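Local atomic coordinates of Lmo1499 protein (Listeria monocytogenes, PDB entry 4IIW), a protein that probably acts as a membrane-anchored endolytic transglycosylase that cleaves nascent peptidoglycan strands and so terminates their elongation. Residues Thr186-Ala190 against Glu191-Thr195. Sequence-based numbering, arbitrary orientation.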
# COMPACT_ATOMS: atom_id res chain seq x y z
N THR B 186 -5.92 4.16 -46.86
CA THR B 186 -6.39 3.86 -45.50
C THR B 186 -5.84 2.52 -44.92
O THR B 186 -5.19 2.53 -43.86
CB THR B 186 -7.96 3.97 -45.45
OG1 THR B 186 -8.56 3.08 -46.40
CG2 THR B 186 -8.41 5.40 -45.81
N ASP B 187 -6.09 1.38 -45.59
CA ASP B 187 -5.54 0.06 -45.14
C ASP B 187 -4.56 -0.40 -46.20
O ASP B 187 -4.70 -1.46 -46.81
CB ASP B 187 -6.62 -1.00 -44.93
CG ASP B 187 -7.40 -0.81 -43.63
OD1 ASP B 187 -8.49 -1.43 -43.50
OD2 ASP B 187 -6.92 -0.07 -42.74
N VAL B 188 -3.55 0.41 -46.42
CA VAL B 188 -2.59 0.14 -47.43
C VAL B 188 -2.05 -1.29 -47.32
O VAL B 188 -1.65 -1.73 -46.25
CB VAL B 188 -1.50 1.22 -47.38
CG1 VAL B 188 -0.29 0.79 -48.04
CG2 VAL B 188 -2.05 2.48 -48.00
N SER B 189 -2.07 -2.01 -48.44
CA SER B 189 -1.62 -3.40 -48.48
C SER B 189 -0.13 -3.47 -48.61
O SER B 189 0.50 -2.55 -49.11
CB SER B 189 -2.21 -4.16 -49.67
OG SER B 189 -1.60 -3.76 -50.89
N ALA B 190 0.41 -4.60 -48.19
CA ALA B 190 1.83 -4.85 -48.29
C ALA B 190 2.29 -4.75 -49.76
O ALA B 190 3.38 -4.24 -50.05
CB ALA B 190 2.17 -6.22 -47.68
N GLU B 191 1.44 -5.23 -50.67
CA GLU B 191 1.76 -5.19 -52.10
C GLU B 191 1.93 -3.76 -52.59
O GLU B 191 2.87 -3.47 -53.34
CB GLU B 191 0.72 -5.92 -52.95
CG GLU B 191 0.66 -7.44 -52.76
CD GLU B 191 -0.05 -7.88 -51.47
OE1 GLU B 191 -0.71 -7.04 -50.82
OE2 GLU B 191 0.04 -9.09 -51.12
N GLN B 192 1.03 -2.86 -52.19
CA GLN B 192 1.13 -1.46 -52.62
C GLN B 192 2.43 -0.86 -52.15
O GLN B 192 3.12 -0.18 -52.91
CB GLN B 192 -0.03 -0.59 -52.10
CG GLN B 192 0.14 0.89 -52.45
CD GLN B 192 -1.04 1.82 -52.10
OE1 GLN B 192 -0.90 3.04 -52.26
NE2 GLN B 192 -2.17 1.27 -51.61
N ILE B 193 2.76 -1.10 -50.89
CA ILE B 193 3.96 -0.55 -50.28
C ILE B 193 5.22 -1.07 -50.95
O ILE B 193 6.10 -0.28 -51.35
CB ILE B 193 4.01 -0.90 -48.80
CG1 ILE B 193 2.82 -0.25 -48.08
CG2 ILE B 193 5.33 -0.46 -48.19
CD1 ILE B 193 2.68 -0.62 -46.60
N ILE B 194 5.32 -2.38 -51.06
CA ILE B 194 6.49 -2.99 -51.68
C ILE B 194 6.63 -2.45 -53.11
O ILE B 194 7.72 -2.11 -53.55
CB ILE B 194 6.39 -4.53 -51.64
CG1 ILE B 194 6.38 -5.00 -50.19
CG2 ILE B 194 7.56 -5.17 -52.37
CD1 ILE B 194 5.83 -6.40 -50.00
N THR B 195 5.52 -2.34 -53.83
CA THR B 195 5.58 -1.84 -55.20
C THR B 195 6.22 -0.46 -55.24
O THR B 195 7.03 -0.20 -56.11
CB THR B 195 4.20 -1.82 -55.89
OG1 THR B 195 3.69 -3.15 -55.97
CG2 THR B 195 4.28 -1.21 -57.33
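A190 and I194 meet one turn apart: I194 N donates to A190 O over 2.9 Å, the i+4 bond expected of a first helical turn. The side chains add a looser apolar contact, A190 CB to I194 CD1 at 4.3 Å, and both also pack against helix 135-143, A190 on V138 and I194 on T141 and M142. One residue earlier, S189 is the N-cap of helix 190-204. With chi1 at 74°, its OG swings back over the start of the helix, where it accepts from Q192 N at 3.1 Å and 163°. S189 O accepts from I193 N at 3.2 Å. The same hydroxyl donates only weakly to E191 OE1, 3.4 Å away; the bend of E191 at chi2 (76°) folds the carboxylate back toward the cap, and its other oxygen, OE2, is hydrogen-bonded to T141 OG1. V188, the last side chain before the cap, lies across I193 at roughly a right angle, CG1 facing I193 CG1 and CD1, the latter at 3.6 Å. F183 touches both V188 and I193, joining the loop after strand 180-181 to this helix start. The other V188 methyl, CG2, lies 3.8 Å from Q192 NE2.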